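Local coordinates for protein proline iminopeptidase (Streptomyces halstedii, PDB 3WMR) that is an alpha/beta-hydrolase amidohydrolase with a hydrophobic tunnel for polyketide substrates, and probably releases N-terminal proline from peptides, at residues G118-F123 with A141-L146; Y36-D41 with P75-D80; Q255-V260 with V280-Y285; Y79-N84 with E104-N109. One frame throughout, in Å; residues are numbered along the deposited sequence.

Interaction 1: G118-F123 with A141-L146; sequences GDYVLF and AGLRGL. With GOL (glycerol), chain D.
Tyr120, Leu122, Leu143 and Leu146 pack on one side of two parallel strands, 120-123 and 143-146, that three backbone hydrogen bonds join. Tyr120 N donates to Gly142 O (3.0 Å), Arg144 N to Tyr120 O (2.9 Å), and Leu122 N to Gly145 O (3.1 Å). Between Tyr120 and Leu122 the register slips by one residue, a beta bulge, and Gly145 N is left buried without a partner. Helix 127-137 connects the strands in a beta-alpha-beta crossover of the alpha/beta hydrolase sheet and roofs the apolar side, where His135 bonds Tyr120 OH. Tyr120 CG stands between its backbone N and carbonyl carbon (chi1 62°), bringing the ring back to the other strand: Leu143 CA lies over one face near the rim, and Leu143 CD1 meets Tyr120 CE2 at 3.7 Å. The same methyl, Leu143 CD1, reaches Leu122 CG at 3.8 Å, the two leucines crossing at about a right angle. Charge is confined to the partly exposed end. There Arg144 NH1 forms a salt bridge to Asp119 OD2 (3.0 Å), the bond itself weak and bent, with carboxylate and guanidinium nearly coplanar; Arg144 NH2 turns to Leu314 O. A glycerol, probably from the crystallisation liquor, donates from O1 to Gly118 O (2.6 Å).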
# COMPACT_ATOMS: atom_id res chain seq x y z
N GLY A 118 4.24 -17.89 -12.66
CA GLY A 118 4.79 -19.15 -12.16
C GLY A 118 5.64 -19.05 -10.90
O GLY A 118 5.86 -20.06 -10.24
N ASP A 119 6.13 -17.85 -10.56
CA ASP A 119 7.05 -17.69 -9.44
C ASP A 119 7.26 -16.21 -9.05
O ASP A 119 7.85 -15.45 -9.82
CB ASP A 119 8.40 -18.32 -9.78
CG ASP A 119 9.28 -18.49 -8.58
OD1 ASP A 119 8.79 -18.26 -7.46
OD2 ASP A 119 10.45 -18.84 -8.72
N TYR A 120 6.77 -15.81 -7.88
CA TYR A 120 6.79 -14.40 -7.49
C TYR A 120 6.56 -14.26 -5.98
O TYR A 120 6.03 -15.16 -5.35
CB TYR A 120 5.76 -13.58 -8.29
CG TYR A 120 4.31 -13.99 -8.09
CD1 TYR A 120 3.81 -15.12 -8.72
CD2 TYR A 120 3.45 -13.25 -7.28
CE1 TYR A 120 2.49 -15.52 -8.53
CE2 TYR A 120 2.12 -13.65 -7.09
CZ TYR A 120 1.65 -14.80 -7.72
OH TYR A 120 0.32 -15.19 -7.55
N VAL A 121 7.03 -13.14 -5.42
CA VAL A 121 6.78 -12.75 -4.04
C VAL A 121 5.95 -11.47 -4.10
O VAL A 121 6.14 -10.66 -5.01
CB VAL A 121 8.11 -12.54 -3.28
CG1 VAL A 121 7.90 -12.15 -1.82
CG2 VAL A 121 8.95 -13.80 -3.35
N LEU A 122 4.99 -11.30 -3.20
CA LEU A 122 4.20 -10.07 -3.15
C LEU A 122 4.53 -9.24 -1.92
O LEU A 122 4.60 -9.77 -0.80
CB LEU A 122 2.69 -10.35 -3.13
CG LEU A 122 1.96 -10.91 -4.34
CD1 LEU A 122 0.47 -10.93 -4.02
CD2 LEU A 122 2.20 -10.08 -5.59
N PHE A 123 4.77 -7.94 -2.14
CA PHE A 123 4.89 -6.94 -1.08
C PHE A 123 3.74 -5.97 -1.29
O PHE A 123 3.60 -5.39 -2.36
CB PHE A 123 6.22 -6.22 -1.19
CG PHE A 123 6.40 -5.08 -0.23
CD1 PHE A 123 7.04 -5.28 0.98
CD2 PHE A 123 5.96 -3.80 -0.55
CE1 PHE A 123 7.23 -4.22 1.86
CE2 PHE A 123 6.17 -2.72 0.32
CZ PHE A 123 6.79 -2.93 1.52
N ALA A 141 -0.60 -20.74 -7.35
CA ALA A 141 0.52 -21.69 -7.33
C ALA A 141 1.90 -21.04 -7.30
O ALA A 141 2.83 -21.56 -6.66
CB ALA A 141 0.42 -22.64 -8.53
N GLY A 142 2.06 -19.93 -8.00
CA GLY A 142 3.38 -19.31 -8.12
C GLY A 142 3.82 -18.43 -6.97
O GLY A 142 4.98 -18.03 -6.90
N LEU A 143 2.90 -18.12 -6.06
CA LEU A 143 3.21 -17.25 -4.92
C LEU A 143 4.09 -17.94 -3.87
O LEU A 143 3.70 -18.96 -3.29
CB LEU A 143 1.93 -16.74 -4.27
CG LEU A 143 2.15 -15.81 -3.06
CD1 LEU A 143 2.76 -14.48 -3.51
CD2 LEU A 143 0.85 -15.59 -2.31
N ARG A 144 5.26 -17.34 -3.60
CA ARG A 144 6.22 -17.84 -2.61
C ARG A 144 6.08 -17.27 -1.19
O ARG A 144 6.44 -17.93 -0.22
CB ARG A 144 7.65 -17.52 -3.06
CG ARG A 144 8.14 -18.40 -4.18
CD ARG A 144 9.48 -17.93 -4.72
NE ARG A 144 10.60 -18.62 -4.13
CZ ARG A 144 11.33 -19.57 -4.73
NH1 ARG A 144 11.08 -19.97 -5.97
NH2 ARG A 144 12.31 -20.12 -4.06
N GLY A 145 5.61 -16.03 -1.09
CA GLY A 145 5.57 -15.31 0.16
C GLY A 145 4.78 -14.03 0.01
O GLY A 145 4.62 -13.52 -1.09
N LEU A 146 4.28 -13.52 1.12
CA LEU A 146 3.51 -12.28 1.15
C LEU A 146 4.05 -11.37 2.23
O LEU A 146 4.18 -11.79 3.39
CB LEU A 146 2.04 -12.55 1.46
CG LEU A 146 1.13 -11.34 1.76
CD1 LEU A 146 0.99 -10.43 0.55
CD2 LEU A 146 -0.25 -11.85 2.23
C1 GOL D . 7.36 -21.25 -7.33
O1 GOL D . 6.60 -21.81 -8.41
C2 GOL D . 6.89 -21.85 -6.00
O2 GOL D . 8.03 -22.20 -5.19
C3 GOL D . 6.02 -20.86 -5.24
O3 GOL D . 4.70 -21.37 -5.06

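Interaction 2: Y36-D41 with P75-D80; sequences YRVTGD and PVVHYD
Arg37 and His78 exchange two backbone hydrogen bonds, Arg37 N to His78 O and His78 N to Arg37 O, both 2.9 Å and both bent at the hydrogen. Thr39 and Val76 form the next hydrogen-bonded pair with straighter bonds, Thr39 N to Val76 O at 2.8 Å and Val76 N to Thr39 O at 3.0 Å. A water sits against the strands between these pairs, on the side where Arg37, Thr39 and His78 project. It donates to Arg37 O and Val76 O, giving each carbonyl a second partner, and also bonds Thr39 OG1 (2.7 Å) and, in the plane of the ring, His78 ND1 (2.9 Å). His78 NE2 is taken by Leu63 O, so both ring nitrogens are engaged and the rotation of the imidazole is fixed. Arg37 runs beside His78 in the same direction, its CD 3.8 Å from His78 CB, with guanidinium and imidazole planes 71° apart. Bends at chi2 and chi3 bring Arg37 NH1 back to Thr39 OG1, a weak bond. Packing on the other side is lighter: Tyr36 CB meets Tyr79 CB at 4.0 Å while both rings lead away, and Val38 CG2 lies near Val77 CG2. Beyond the strands, Pro75 CG rests near Asp41 O. Strand 32-39 thus pairs antiparallel with strand 76-80, itself parallel to its other neighbour, strand 49-52, an arrangement characteristic of the alpha/beta hydrolase fold, whose second strand, here 32-39, runs against the others.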
# COMPACT_ATOMS: atom_id res chain seq x y z
N TYR A 36 3.77 -0.49 -15.90
CA TYR A 36 4.71 -1.23 -15.04
C TYR A 36 6.16 -0.80 -15.28
O TYR A 36 6.48 -0.12 -16.25
CB TYR A 36 4.60 -2.74 -15.29
CG TYR A 36 5.25 -3.14 -16.60
CD1 TYR A 36 4.55 -3.08 -17.80
CD2 TYR A 36 6.59 -3.54 -16.65
CE1 TYR A 36 5.14 -3.41 -19.01
CE2 TYR A 36 7.19 -3.87 -17.85
CZ TYR A 36 6.46 -3.80 -19.02
OH TYR A 36 7.03 -4.14 -20.22
N ARG A 37 7.03 -1.28 -14.41
CA ARG A 37 8.47 -1.06 -14.53
C ARG A 37 9.20 -2.21 -13.80
O ARG A 37 8.84 -2.56 -12.66
CB ARG A 37 8.80 0.31 -13.93
CG ARG A 37 10.11 0.42 -13.18
CD ARG A 37 9.97 1.24 -11.91
NE ARG A 37 10.77 2.45 -11.97
CZ ARG A 37 12.08 2.53 -11.71
NH1 ARG A 37 12.79 1.47 -11.37
NH2 ARG A 37 12.68 3.71 -11.80
N VAL A 38 10.22 -2.78 -14.44
CA VAL A 38 11.07 -3.79 -13.82
C VAL A 38 12.45 -3.21 -13.53
O VAL A 38 13.03 -2.51 -14.38
CB VAL A 38 11.24 -5.04 -14.71
CG1 VAL A 38 12.10 -6.08 -14.01
CG2 VAL A 38 9.88 -5.62 -15.10
N THR A 39 12.96 -3.48 -12.34
CA THR A 39 14.35 -3.17 -12.02
C THR A 39 15.07 -4.49 -11.79
O THR A 39 14.54 -5.39 -11.11
CB THR A 39 14.45 -2.27 -10.79
OG1 THR A 39 13.51 -1.19 -10.92
CG2 THR A 39 15.85 -1.70 -10.67
N GLY A 40 16.26 -4.62 -12.38
CA GLY A 40 17.01 -5.88 -12.37
C GLY A 40 16.55 -6.82 -13.46
O GLY A 40 15.84 -6.42 -14.38
N ASP A 41 16.93 -8.09 -13.35
CA ASP A 41 16.70 -9.08 -14.41
C ASP A 41 15.66 -10.11 -13.97
O ASP A 41 15.92 -10.90 -13.06
CB ASP A 41 18.04 -9.76 -14.74
CG ASP A 41 17.98 -10.65 -15.98
OD1 ASP A 41 16.87 -10.91 -16.51
OD2 ASP A 41 19.06 -11.10 -16.42
N PRO A 75 14.84 -9.17 -8.44
CA PRO A 75 14.10 -8.33 -9.38
C PRO A 75 12.92 -7.67 -8.69
O PRO A 75 12.26 -8.30 -7.84
CB PRO A 75 13.57 -9.32 -10.44
CG PRO A 75 14.13 -10.66 -10.11
CD PRO A 75 14.58 -10.61 -8.67
N VAL A 76 12.67 -6.41 -9.02
CA VAL A 76 11.60 -5.66 -8.41
C VAL A 76 10.65 -5.08 -9.47
O VAL A 76 11.10 -4.39 -10.41
CB VAL A 76 12.16 -4.55 -7.50
CG1 VAL A 76 11.04 -3.73 -6.89
CG2 VAL A 76 13.03 -5.14 -6.40
N VAL A 77 9.36 -5.39 -9.33
CA VAL A 77 8.32 -4.92 -10.24
C VAL A 77 7.45 -3.87 -9.56
O VAL A 77 6.68 -4.20 -8.64
CB VAL A 77 7.44 -6.08 -10.75
CG1 VAL A 77 6.37 -5.56 -11.70
CG2 VAL A 77 8.30 -7.15 -11.42
N HIS A 78 7.62 -2.61 -9.99
CA HIS A 78 6.70 -1.54 -9.61
C HIS A 78 5.61 -1.45 -10.65
O HIS A 78 5.87 -1.67 -11.83
CB HIS A 78 7.39 -0.17 -9.55
CG HIS A 78 8.30 0.01 -8.38
ND1 HIS A 78 9.58 -0.50 -8.35
CD2 HIS A 78 8.13 0.67 -7.21
CE1 HIS A 78 10.15 -0.18 -7.21
NE2 HIS A 78 9.30 0.54 -6.50
N TYR A 79 4.38 -1.14 -10.23
CA TYR A 79 3.33 -0.81 -11.19
C TYR A 79 2.26 0.14 -10.63
O TYR A 79 2.05 0.24 -9.43
CB TYR A 79 2.70 -2.07 -11.78
CG TYR A 79 1.59 -2.74 -10.99
CD1 TYR A 79 1.88 -3.67 -9.98
CD2 TYR A 79 0.24 -2.51 -11.29
CE1 TYR A 79 0.86 -4.31 -9.28
CE2 TYR A 79 -0.78 -3.15 -10.59
CZ TYR A 79 -0.47 -4.05 -9.58
OH TYR A 79 -1.47 -4.69 -8.87
N ASP A 80 1.59 0.85 -11.55
CA ASP A 80 0.49 1.74 -11.20
C ASP A 80 -0.79 1.01 -11.48
O ASP A 80 -1.03 0.57 -12.59
CB ASP A 80 0.50 3.00 -12.06
CG ASP A 80 1.63 3.93 -11.72
OD1 ASP A 80 2.19 3.85 -10.60
OD2 ASP A 80 1.94 4.75 -12.58
O HOH W 1 10.86 -1.55 -10.68

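Interaction 3: Q255-V260 with V280-Y285; sequences QVPTMV and VPDVRY
Val260 is wedged between Val283 and Tyr285 across the last two parallel strands of the alpha/beta hydrolase sheet, joined by helix 270-279 in a beta-alpha-beta crossover. Its two methyls divide the work: Val260 CG2 meets Val283 CG2 at 3.8 Å, and Val260 CG1 approaches the edge of the Tyr285 ring, 4.0 Å from CD1 and near the ring plane. Val273 and Phe276 of the crossover helix cover Val260 on this side. The strand leads on toward Asp266, predicted to be an active-site residue. Thr258 also faces the helix side, and its side chain crosses that of Val280 at about a right angle, with Thr258 OG1 3.7 Å from Val280 CG1. The hydroxyl donates to Val256 O within its own segment, from well above the carbonyl plane.

On the other side, Met259 and Arg284 meet through their aliphatic parts, CG to CG at 3.7 Å. Arg284 CG stands between its backbone N and carbonyl carbon (chi1 69°), and a bend at chi3 carries the guanidinium back along the strand toward Pro257; Ser313 binds its NH1. Asp282 lays its carboxylate beside the proline, OD2 lying 3.4 Å from Pro257 CB. Backbone bonds run Thr258 N to Asp282 O, Arg284 N to Thr258 O and Val260 N to Arg284 O, the last 2.7 Å. One water ties the polar groups together, donating to Thr258 O and Asp282 OD1 and accepting from Arg284 NE at 2.9 Å.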
# COMPACT_ATOMS: atom_id res chain seq x y z
N GLN A 255 -1.52 -19.60 2.81
CA GLN A 255 -0.62 -20.73 3.10
C GLN A 255 0.86 -20.36 3.10
O GLN A 255 1.70 -21.08 3.67
CB GLN A 255 -0.82 -21.83 2.06
CG GLN A 255 -2.16 -22.53 2.19
CD GLN A 255 -2.38 -23.56 1.09
OE1 GLN A 255 -2.12 -23.30 -0.07
NE2 GLN A 255 -2.90 -24.73 1.46
N VAL A 256 1.19 -19.24 2.47
CA VAL A 256 2.60 -18.91 2.29
C VAL A 256 3.11 -18.21 3.54
O VAL A 256 2.33 -17.68 4.33
CB VAL A 256 2.81 -18.06 1.02
CG1 VAL A 256 2.50 -18.89 -0.21
CG2 VAL A 256 1.95 -16.79 1.04
N PRO A 257 4.43 -18.23 3.73
CA PRO A 257 4.96 -17.47 4.83
C PRO A 257 4.74 -15.97 4.59
O PRO A 257 5.07 -15.43 3.53
CB PRO A 257 6.46 -17.83 4.86
CG PRO A 257 6.69 -18.76 3.73
CD PRO A 257 5.48 -18.78 2.86
N THR A 258 4.17 -15.33 5.61
CA THR A 258 3.72 -13.97 5.54
C THR A 258 4.49 -13.14 6.56
O THR A 258 4.78 -13.63 7.67
CB THR A 258 2.20 -13.90 5.79
OG1 THR A 258 1.52 -14.65 4.78
CG2 THR A 258 1.71 -12.44 5.78
N MET A 259 4.84 -11.91 6.20
CA MET A 259 5.49 -11.00 7.15
C MET A 259 4.64 -9.73 7.33
O MET A 259 4.26 -9.10 6.33
CB MET A 259 6.91 -10.60 6.72
CG MET A 259 7.58 -9.66 7.71
SD MET A 259 9.36 -9.33 7.49
CE MET A 259 9.36 -8.87 5.76
N VAL A 260 4.35 -9.39 8.59
CA VAL A 260 3.71 -8.12 8.93
C VAL A 260 4.81 -7.15 9.33
O VAL A 260 5.59 -7.45 10.23
CB VAL A 260 2.72 -8.27 10.09
CG1 VAL A 260 2.14 -6.90 10.48
CG2 VAL A 260 1.61 -9.25 9.72
N VAL A 280 -3.38 -15.66 10.26
CA VAL A 280 -2.49 -16.19 9.22
C VAL A 280 -1.60 -17.26 9.85
O VAL A 280 -0.83 -16.96 10.75
CB VAL A 280 -1.63 -15.07 8.57
CG1 VAL A 280 -0.69 -15.65 7.51
CG2 VAL A 280 -2.53 -13.99 7.98
N PRO A 281 -1.70 -18.52 9.39
CA PRO A 281 -0.94 -19.63 10.00
C PRO A 281 0.58 -19.41 10.12
O PRO A 281 1.15 -19.61 11.20
CB PRO A 281 -1.24 -20.81 9.06
CG PRO A 281 -2.58 -20.49 8.46
CD PRO A 281 -2.56 -18.99 8.28
N ASP A 282 1.21 -18.97 9.04
CA ASP A 282 2.67 -18.79 9.03
C ASP A 282 2.98 -17.31 8.89
O ASP A 282 3.00 -16.78 7.78
CB ASP A 282 3.29 -19.57 7.87
CG ASP A 282 4.81 -19.50 7.85
OD1 ASP A 282 5.43 -18.73 8.63
OD2 ASP A 282 5.39 -20.25 7.05
N VAL A 283 3.23 -16.64 10.03
CA VAL A 283 3.34 -15.19 10.03
C VAL A 283 4.36 -14.65 11.01
O VAL A 283 4.46 -15.11 12.15
CB VAL A 283 1.97 -14.52 10.29
CG1 VAL A 283 1.44 -14.86 11.69
CG2 VAL A 283 2.06 -13.01 10.07
N ARG A 284 5.13 -13.67 10.55
CA ARG A 284 6.16 -13.06 11.38
C ARG A 284 5.94 -11.55 11.45
O ARG A 284 5.35 -10.97 10.55
CB ARG A 284 7.55 -13.44 10.88
CG ARG A 284 7.94 -12.85 9.55
CD ARG A 284 9.21 -13.51 9.00
NE ARG A 284 8.93 -14.82 8.39
CZ ARG A 284 9.81 -15.52 7.68
NH1 ARG A 284 11.05 -15.06 7.48
NH2 ARG A 284 9.47 -16.70 7.18
N TYR A 285 6.40 -10.95 12.55
CA TYR A 285 6.08 -9.59 12.95
C TYR A 285 7.34 -8.73 13.11
O TYR A 285 8.27 -9.09 13.86
CB TYR A 285 5.34 -9.67 14.29
CG TYR A 285 4.70 -8.39 14.80
CD1 TYR A 285 4.01 -7.54 13.94
CD2 TYR A 285 4.76 -8.06 16.15
CE1 TYR A 285 3.42 -6.37 14.41
CE2 TYR A 285 4.16 -6.91 16.64
CZ TYR A 285 3.48 -6.07 15.76
OH TYR A 285 2.89 -4.93 16.21
O HOH W 2 0.40 -18.83 6.11
O HOH W 3 6.40 -16.17 8.22

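Interaction 4: Y79-N84 with E104-N109; sequences YDQLGN and EDELDN
Glu106 reaches from helix 100-113 to the turn that follows strand 76-80 of the alpha/beta hydrolase sheet, where Gln81 to Asn84 form a type II beta turn. Its chain is fully stretched, with chi1 and chi2 both near 180°, which sets the carboxylate against the backbone at the start of the turn. Leu82 N donates to Glu106 OE1 (2.9 Å, 157° at the hydrogen), which accepts on its syn lone pair. The same oxygen lies 3.2 Å from Gln81 CA, and Glu106 OE2 comes within 3.4 Å of Leu82 CB. Glu106 OE2 is also bonded to Thr34 of strand 32-39, so the buried carboxylate links helix, turn and neighbouring strand; these donors would probably stabilise its negative charge. Gln81, held by Trp127 and His53 through its amide, stands about 9 Å, side chain to side chain, from Ser126, the predicted nucleophile.

Tyr79 presents the edge of its ring to the glutamate, with Glu106 OE1 near the ring plane and the carboxylate turned 86° from it. The hydroxyl end meets Leu107, the neighbour of Glu106 on the helix, the two side chains crossing at about a right angle: Tyr79 OH is 3.6 Å from Leu107 CB, and Leu107 CD1 comes obliquely to the ring, 4.2 Å from Tyr79 CE1. A single water closes the polar side, accepting from Tyr79 OH at 2.7 Å and donating to Glu106 OE1 at 2.8 Å.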
# COMPACT_ATOMS: atom_id res chain seq x y z
N TYR A 79 4.38 -1.14 -10.23
CA TYR A 79 3.33 -0.81 -11.19
C TYR A 79 2.26 0.14 -10.63
O TYR A 79 2.05 0.24 -9.43
CB TYR A 79 2.70 -2.07 -11.78
CG TYR A 79 1.59 -2.74 -10.99
CD1 TYR A 79 1.88 -3.67 -9.98
CD2 TYR A 79 0.24 -2.51 -11.29
CE1 TYR A 79 0.86 -4.31 -9.28
CE2 TYR A 79 -0.78 -3.15 -10.59
CZ TYR A 79 -0.47 -4.05 -9.58
OH TYR A 79 -1.47 -4.69 -8.87
N ASP A 80 1.59 0.85 -11.55
CA ASP A 80 0.49 1.74 -11.20
C ASP A 80 -0.79 1.01 -11.48
O ASP A 80 -1.03 0.57 -12.59
CB ASP A 80 0.50 3.00 -12.06
CG ASP A 80 1.63 3.93 -11.72
OD1 ASP A 80 2.19 3.85 -10.60
OD2 ASP A 80 1.94 4.75 -12.58
N GLN A 81 -1.61 0.88 -10.45
CA GLN A 81 -2.93 0.30 -10.58
C GLN A 81 -3.85 1.14 -11.47
O GLN A 81 -3.64 2.34 -11.66
CB GLN A 81 -3.52 0.07 -9.19
CG GLN A 81 -2.74 -0.99 -8.43
CD GLN A 81 -2.92 -0.93 -6.92
OE1 GLN A 81 -4.02 -0.74 -6.42
NE2 GLN A 81 -1.82 -1.16 -6.20
N LEU A 82 -4.87 0.50 -12.03
CA LEU A 82 -5.76 1.17 -12.98
C LEU A 82 -6.42 2.36 -12.33
O LEU A 82 -6.90 2.26 -11.21
CB LEU A 82 -6.84 0.21 -13.48
CG LEU A 82 -7.79 0.75 -14.56
CD1 LEU A 82 -7.05 0.91 -15.88
CD2 LEU A 82 -8.99 -0.17 -14.73
N GLY A 83 -6.46 3.48 -13.05
CA GLY A 83 -7.13 4.69 -12.60
C GLY A 83 -6.18 5.83 -12.30
O GLY A 83 -6.60 6.99 -12.24
N ASN A 84 -4.90 5.53 -12.09
CA ASN A 84 -3.93 6.59 -11.82
C ASN A 84 -2.52 6.29 -12.34
O ASN A 84 -2.24 5.19 -12.80
CB ASN A 84 -3.87 6.90 -10.31
CG ASN A 84 -3.66 8.38 -10.02
OD1 ASN A 84 -3.67 9.20 -10.94
ND2 ASN A 84 -3.49 8.72 -8.76
N GLU A 104 -7.86 -7.02 -8.25
CA GLU A 104 -7.40 -8.42 -8.23
C GLU A 104 -7.18 -8.93 -9.65
O GLU A 104 -6.20 -9.62 -9.92
CB GLU A 104 -8.44 -9.35 -7.62
CG GLU A 104 -8.66 -9.22 -6.13
CD GLU A 104 -9.70 -10.22 -5.66
OE1 GLU A 104 -9.42 -11.43 -5.75
OE2 GLU A 104 -10.79 -9.81 -5.23
N ASP A 105 -8.14 -8.63 -10.53
CA ASP A 105 -8.10 -9.06 -11.91
C ASP A 105 -6.93 -8.41 -12.63
O ASP A 105 -6.29 -9.05 -13.45
CB ASP A 105 -9.40 -8.70 -12.64
CG ASP A 105 -10.57 -9.58 -12.24
OD1 ASP A 105 -10.35 -10.69 -11.72
OD2 ASP A 105 -11.73 -9.16 -12.45
N GLU A 106 -6.67 -7.14 -12.33
CA GLU A 106 -5.52 -6.42 -12.88
C GLU A 106 -4.18 -7.03 -12.44
O GLU A 106 -3.27 -7.18 -13.24
CB GLU A 106 -5.56 -4.93 -12.48
CG GLU A 106 -4.39 -4.14 -13.04
CD GLU A 106 -4.37 -2.68 -12.64
OE1 GLU A 106 -4.58 -2.35 -11.44
OE2 GLU A 106 -4.10 -1.85 -13.54
N LEU A 107 -4.05 -7.34 -11.16
CA LEU A 107 -2.81 -7.95 -10.67
C LEU A 107 -2.59 -9.31 -11.35
O LEU A 107 -1.49 -9.57 -11.84
CB LEU A 107 -2.82 -8.07 -9.14
CG LEU A 107 -1.71 -8.90 -8.50
CD1 LEU A 107 -0.33 -8.35 -8.84
CD2 LEU A 107 -1.89 -8.98 -6.99
N ASP A 108 -3.62 -10.16 -11.38
CA ASP A 108 -3.53 -11.45 -12.08
C ASP A 108 -3.12 -11.25 -13.54
O ASP A 108 -2.21 -11.90 -14.04
CB ASP A 108 -4.86 -12.22 -12.02
CG ASP A 108 -5.08 -12.90 -10.70
OD1 ASP A 108 -4.09 -13.28 -10.03
OD2 ASP A 108 -6.24 -13.08 -10.32
N ASN A 109 -3.80 -10.32 -14.22
CA ASN A 109 -3.48 -10.02 -15.62
C ASN A 109 -2.02 -9.61 -15.75
O ASN A 109 -1.33 -10.07 -16.67
CB ASN A 109 -4.40 -8.93 -16.20
CG ASN A 109 -3.98 -8.50 -17.60
OD1 ASN A 109 -3.40 -7.42 -17.80
ND2 ASN A 109 -4.26 -9.34 -18.57
O HOH W 4 -4.03 -4.14 -9.33

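All four contacts belong to one sheet and the helices against it. Interactions 1 and 3 are parallel strand pairs with helical crossovers and adjoin directly, since strands 143-149 and 258-263 are neighbours: Leu146 O and Met259 N, 2.9 Å apart, are probably hydrogen-bonded. Interaction 2 is the antiparallel pair, its centre about 24 Å from that of interaction 3. Interaction 4 continues from it along strand 76-80, sharing Tyr79 and Asp80, but relies on a buried carboxylate instead of strand pairing. Interactions 1, 2 and 4 are largely buried; interaction 3, at an outer strand, is more exposed. Leu107 of interaction 4 also packs on Leu122 of interaction 1.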